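Local coordinates for SusD superfamily protein (Bacteroides fragilis, PDB 3L22) that probably binds sugars at the outer membrane as a member of the SusD family, helping to capture glycans for uptake, at residues A[31-45]-A[83-95]. Numbering follows the deposited sequence.
Sequences AIKNTGTKSLMGGKS and DTWTYAYLAINKV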
loop_
_atom_site.group_PDB
_atom_site.type_symbol
_atom_site.label_atom_id
_atom_site.label_comp_id
_atom_site.label_asym_id
_atom_site.label_seq_id
_atom_site.Cartn_x
_atom_site.Cartn_y
_atom_site.Cartn_z
ATOM N N ALA A 31 1.444 0.729 -15.345
ATOM C CA ALA A 31 2.737 1.329 -14.981
ATOM C C ALA A 31 3.001 1.302 -13.485
ATOM O O ALA A 31 4.154 1.266 -13.071
ATOM C CB ALA A 31 2.847 2.759 -15.511
ATOM N N ILE A 32 1.958 1.347 -12.653
ATOM C CA ILE A 32 2.182 1.255 -11.212
ATOM C C ILE A 32 2.266 -0.189 -10.702
ATOM O O ILE A 32 2.615 -0.390 -9.533
ATOM C CB ILE A 32 1.155 1.996 -10.318
ATOM C CG1 ILE A 32 -0.259 1.547 -10.567
ATOM C CG2 ILE A 32 1.358 3.489 -10.383
ATOM C CD1 ILE A 32 -1.164 1.974 -9.448
ATOM N N LYS A 33 1.961 -1.157 -11.577
ATOM C CA LYS A 33 1.963 -2.585 -11.234
ATOM C C LYS A 33 3.326 -3.230 -11.562
ATOM O O LYS A 33 4.121 -3.524 -10.642
ATOM C CB LYS A 33 0.792 -3.249 -11.956
ATOM C CG LYS A 33 0.565 -4.738 -11.701
ATOM C CD LYS A 33 -0.561 -5.313 -12.611
ATOM C CE LYS A 33 -0.240 -5.480 -14.107
ATOM N NZ LYS A 33 0.701 -6.639 -14.410
ATOM N N ASN A 34 3.620 -3.437 -12.860
ATOM C CA ASN A 34 4.933 -3.969 -13.293
ATOM C C ASN A 34 5.113 -3.807 -14.771
ATOM O O ASN A 34 4.148 -3.594 -15.492
ATOM C CB ASN A 34 5.162 -5.457 -12.923
ATOM C CG ASN A 34 4.154 -6.380 -13.539
ATOM O OD1 ASN A 34 3.099 -6.619 -12.947
ATOM N ND2 ASN A 34 4.485 -6.952 -14.703
ATOM N N THR A 35 6.354 -3.909 -15.225
ATOM C CA THR A 35 6.595 -4.052 -16.653
ATOM C C THR A 35 6.957 -5.507 -16.938
ATOM O O THR A 35 6.872 -6.395 -16.056
ATOM C CB THR A 35 7.695 -3.145 -17.099
ATOM O OG1 THR A 35 8.937 -3.634 -16.540
ATOM C CG2 THR A 35 7.337 -1.689 -16.682
ATOM N N GLY A 36 7.343 -5.760 -18.182
ATOM C CA GLY A 36 7.855 -7.058 -18.579
ATOM C C GLY A 36 9.109 -7.505 -17.856
ATOM O O GLY A 36 9.358 -8.726 -17.775
ATOM N N THR A 37 9.914 -6.564 -17.367
ATOM C CA THR A 37 11.183 -6.909 -16.709
ATOM C C THR A 37 11.347 -6.427 -15.281
ATOM O O THR A 37 12.161 -6.960 -14.577
ATOM C CB THR A 37 12.365 -6.401 -17.527
ATOM O OG1 THR A 37 12.126 -5.028 -17.869
ATOM C CG2 THR A 37 12.532 -7.252 -18.876
ATOM N N LYS A 38 10.565 -5.453 -14.830
ATOM C CA LYS A 38 10.715 -4.874 -13.486
ATOM C C LYS A 38 9.328 -4.778 -12.872
ATOM O O LYS A 38 8.327 -4.913 -13.592
ATOM C CB LYS A 38 11.351 -3.493 -13.590
ATOM C CG LYS A 38 12.818 -3.502 -14.169
ATOM C CD LYS A 38 13.777 -4.079 -13.148
ATOM C CE LYS A 38 15.230 -4.081 -13.625
ATOM N NZ LYS A 38 16.054 -4.317 -12.404
ATOM N N SER A 39 9.268 -4.599 -11.562
ATOM C CA SER A 39 8.010 -4.519 -10.879
ATOM C C SER A 39 7.957 -3.327 -9.953
ATOM O O SER A 39 8.998 -2.825 -9.482
ATOM C CB SER A 39 7.715 -5.844 -10.170
ATOM O OG SER A 39 8.637 -6.157 -9.140
ATOM N N LEU A 40 6.744 -2.844 -9.701
ATOM C CA LEU A 40 6.517 -1.833 -8.700
ATOM C C LEU A 40 5.489 -2.386 -7.688
ATOM O O LEU A 40 5.791 -3.380 -7.005
ATOM C CB LEU A 40 6.182 -0.477 -9.354
ATOM C CG LEU A 40 6.202 0.800 -8.502
ATOM C CD1 LEU A 40 7.631 1.184 -8.087
ATOM C CD2 LEU A 40 5.567 1.966 -9.279
HETATM N N MSE A 41 4.300 -1.807 -7.589
HETATM C CA MSE A 41 3.322 -2.232 -6.584
HETATM C C MSE A 41 2.623 -3.541 -6.918
HETATM O O MSE A 41 1.898 -4.070 -6.089
HETATM C CB MSE A 41 2.295 -1.135 -6.389
HETATM C CG MSE A 41 2.902 0.198 -6.055
HETATM SE SE MSE A 41 4.361 0.228 -4.709
HETATM C CE MSE A 41 3.348 -0.561 -3.211
ATOM N N GLY A 42 2.865 -4.093 -8.110
ATOM C CA GLY A 42 2.361 -5.424 -8.455
ATOM C C GLY A 42 3.353 -6.516 -8.057
ATOM O O GLY A 42 3.102 -7.720 -8.256
ATOM N N GLY A 43 4.504 -6.104 -7.518
ATOM C CA GLY A 43 5.584 -7.038 -7.183
ATOM C C GLY A 43 6.474 -6.554 -6.047
ATOM O O GLY A 43 6.011 -6.382 -4.897
ATOM N N LYS A 44 7.753 -6.343 -6.362
ATOM C CA LYS A 44 8.761 -6.119 -5.329
ATOM C C LYS A 44 8.514 -4.881 -4.452
ATOM O O LYS A 44 8.852 -4.920 -3.269
ATOM C CB LYS A 44 10.185 -6.061 -5.941
ATOM C CG LYS A 44 10.706 -7.462 -6.354
ATOM C CD LYS A 44 12.122 -7.446 -6.927
ATOM C CE LYS A 44 13.173 -7.130 -5.858
ATOM N NZ LYS A 44 14.489 -7.006 -6.470
ATOM N N SER A 45 7.982 -3.797 -5.003
ATOM C CA SER A 45 7.753 -2.570 -4.199
ATOM C C SER A 45 6.586 -2.680 -3.234
ATOM O O SER A 45 6.565 -2.008 -2.184
ATOM C CB SER A 45 7.685 -1.311 -5.081
ATOM O OG SER A 45 8.933 -1.146 -5.792
ATOM N N ASP A 83 14.869 0.715 -8.596
ATOM C CA ASP A 83 13.667 0.307 -9.304
ATOM C C ASP A 83 12.417 1.016 -8.805
ATOM O O ASP A 83 11.623 1.452 -9.616
ATOM C CB ASP A 83 13.430 -1.190 -9.217
ATOM C CG ASP A 83 14.525 -2.029 -9.935
ATOM O OD1 ASP A 83 15.367 -1.487 -10.693
ATOM O OD2 ASP A 83 14.528 -3.258 -9.673
ATOM N N THR A 84 12.238 1.125 -7.490
ATOM C CA THR A 84 11.074 1.810 -6.970
ATOM C C THR A 84 11.045 3.244 -7.480
ATOM O O THR A 84 10.015 3.728 -7.951
ATOM C CB THR A 84 11.060 1.809 -5.436
ATOM O OG1 THR A 84 10.989 0.449 -4.973
ATOM C CG2 THR A 84 9.865 2.646 -4.917
ATOM N N TRP A 85 12.196 3.910 -7.380
ATOM C CA TRP A 85 12.359 5.283 -7.851
ATOM C C TRP A 85 12.063 5.425 -9.354
ATOM O O TRP A 85 11.194 6.204 -9.756
ATOM C CB TRP A 85 13.782 5.775 -7.549
ATOM C CG TRP A 85 13.951 7.235 -7.731
ATOM C CD1 TRP A 85 14.306 7.873 -8.878
ATOM C CD2 TRP A 85 13.770 8.260 -6.737
ATOM N NE1 TRP A 85 14.337 9.224 -8.672
ATOM C CE2 TRP A 85 14.023 9.493 -7.366
ATOM C CE3 TRP A 85 13.393 8.254 -5.390
ATOM C CZ2 TRP A 85 13.933 10.716 -6.694
ATOM C CZ3 TRP A 85 13.313 9.457 -4.720
ATOM C CH2 TRP A 85 13.600 10.681 -5.378
ATOM N N THR A 86 12.816 4.694 -10.166
ATOM C CA THR A 86 12.689 4.769 -11.595
ATOM C C THR A 86 11.263 4.474 -12.046
ATOM O O THR A 86 10.709 5.257 -12.801
ATOM C CB THR A 86 13.672 3.811 -12.275
ATOM O OG1 THR A 86 15.000 4.191 -11.893
ATOM C CG2 THR A 86 13.566 3.869 -13.834
ATOM N N TYR A 87 10.635 3.403 -11.535
ATOM C CA TYR A 87 9.307 3.034 -12.066
ATOM C C TYR A 87 8.156 3.869 -11.503
ATOM O O TYR A 87 7.180 4.077 -12.221
ATOM C CB TYR A 87 9.079 1.500 -12.035
ATOM C CG TYR A 87 9.988 0.879 -13.064
ATOM C CD1 TYR A 87 11.280 0.480 -12.737
ATOM C CD2 TYR A 87 9.591 0.785 -14.385
ATOM C CE1 TYR A 87 12.137 -0.013 -13.704
ATOM C CE2 TYR A 87 10.439 0.316 -15.359
ATOM C CZ TYR A 87 11.692 -0.088 -15.008
ATOM O OH TYR A 87 12.516 -0.574 -15.952
ATOM N N ALA A 88 8.270 4.349 -10.260
ATOM C CA ALA A 88 7.321 5.316 -9.736
ATOM C C ALA A 88 7.338 6.592 -10.586
ATOM O O ALA A 88 6.289 7.067 -10.960
ATOM C CB ALA A 88 7.571 5.654 -8.237
ATOM N N TYR A 89 8.522 7.134 -10.867
ATOM C CA TYR A 89 8.620 8.371 -11.643
ATOM C C TYR A 89 8.231 8.165 -13.094
ATOM O O TYR A 89 7.659 9.091 -13.686
ATOM C CB TYR A 89 10.018 9.068 -11.494
ATOM C CG TYR A 89 10.059 9.930 -10.241
ATOM C CD1 TYR A 89 9.357 11.142 -10.182
ATOM C CD2 TYR A 89 10.708 9.500 -9.093
ATOM C CE1 TYR A 89 9.318 11.892 -9.018
ATOM C CE2 TYR A 89 10.713 10.263 -7.941
ATOM C CZ TYR A 89 10.014 11.455 -7.898
ATOM O OH TYR A 89 10.019 12.203 -6.741
ATOM N N LEU A 90 8.513 6.983 -13.666
ATOM C CA LEU A 90 7.980 6.659 -14.982
ATOM C C LEU A 90 6.454 6.680 -14.987
ATOM O O LEU A 90 5.836 7.262 -15.873
ATOM C CB LEU A 90 8.427 5.288 -15.495
ATOM C CG LEU A 90 9.770 5.210 -16.197
ATOM C CD1 LEU A 90 10.176 3.700 -16.374
ATOM C CD2 LEU A 90 9.734 6.003 -17.576
ATOM N N ALA A 91 5.845 6.023 -14.020
ATOM C CA ALA A 91 4.384 6.069 -13.871
ATOM C C ALA A 91 3.882 7.531 -13.728
ATOM O O ALA A 91 2.923 7.934 -14.375
ATOM C CB ALA A 91 3.951 5.216 -12.663
ATOM N N ILE A 92 4.564 8.332 -12.899
ATOM C CA ILE A 92 4.170 9.732 -12.692
ATOM C C ILE A 92 4.241 10.513 -13.990
ATOM O O ILE A 92 3.309 11.263 -14.314
ATOM C CB ILE A 92 5.015 10.354 -11.569
ATOM C CG1 ILE A 92 4.557 9.767 -10.214
ATOM C CG2 ILE A 92 4.962 11.912 -11.549
ATOM C CD1 ILE A 92 5.621 9.819 -9.101
ATOM N N ASN A 93 5.321 10.341 -14.756
ATOM C CA ASN A 93 5.480 11.080 -16.005
ATOM C C ASN A 93 4.442 10.648 -17.046
ATOM O O ASN A 93 3.955 11.478 -17.796
ATOM C CB ASN A 93 6.899 10.973 -16.590
ATOM C CG ASN A 93 7.120 11.957 -17.755
ATOM O OD1 ASN A 93 6.956 13.182 -17.601
ATOM N ND2 ASN A 93 7.458 11.422 -18.936
ATOM N N LYS A 94 4.104 9.356 -17.068
ATOM C CA LYS A 94 3.000 8.869 -17.897
ATOM C C LYS A 94 1.681 9.536 -17.558
ATOM O O LYS A 94 0.937 9.899 -18.472
ATOM C CB LYS A 94 2.855 7.347 -17.815
ATOM C CG LYS A 94 3.941 6.620 -18.609
ATOM C CD LYS A 94 3.908 5.084 -18.393
ATOM C CE LYS A 94 4.929 4.387 -19.277
ATOM N NZ LYS A 94 4.332 4.358 -20.653
ATOM N N VAL A 95 1.397 9.727 -16.271
ATOM C CA VAL A 95 0.178 10.456 -15.878
ATOM C C VAL A 95 0.260 11.935 -16.324
ATOM O O VAL A 95 -0.659 12.452 -16.915
ATOM C CB VAL A 95 -0.110 10.379 -14.357
ATOM C CG1 VAL A 95 -1.219 11.427 -13.949
ATOM C CG2 VAL A 95 -0.481 8.943 -13.931
HETATM O O HOH W 1 6.280 2.427 -14.193
HETATM O O HOH W 2 10.987 -2.250 -17.627
HETATM O O HOH W 3 11.698 -5.112 -10.022
HETATM O O HOH W 4 13.122 -4.235 -7.450
HETATM O O HOH W 5 15.380 -5.857 -9.245
#
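Lys-38 lies across Tyr-87 at about a right angle, its CB over one face of the phenol ring, 3.9 Å from the ring centroid, in a CH-pi contact displaced toward the CE1–CZ rim. With CG anti to its carbonyl carbon (chi1 -64°) and a bend at chi2, the lysine passes the phenol oxygen and carries NZ to the carboxylate of Asp-83, one turn earlier on the helix. That salt bridge is long, with NZ 3.3 Å from OD2 and 3.4 Å from OD1, both bonds weak. Two waters each bridge Asp-83 OD2 and Lys-44 NZ, one of them only weakly at the lysine, bringing a second positive charge that may favour the ionised carboxylate; Lys-44 NZ also bonds Val-64 O. Thr-35 brings its CG2 obliquely to the ring, 3.9 Å from Tyr-87 CE2, while its OG1 shares a water with Tyr-87 OH and Thr-37 OG1; the same OG1 accepts hydrogen bonds from the backbone, an ST turn with Thr-37 N and an ST motif with Lys-38 N.

Leu-40 lays its two methyls along the helix backbone: CD1 sits 3.5 Å from Thr-84 O and CD2 3.7 Å from Ala-88 N. Beside it, Ser-45 OG and Thr-84 OG1 approach to 2.7 Å, and Thr-84 OG1 also bonds Glu-80 O. Further along, Ala-31 CB meets Ala-91 CB at 3.9 Å, close packing of two small side chains, and a water donates to both Ala-31 O and Tyr-87 O.

The loop joining helices 18-33 and 44-52 thus lies along helix 79-103, within the helical, TPR-related part of the SusD fold; Ile-32 and Ile-92 reach helix 113-131, and Met-41 touches both that helix and strand 249-253.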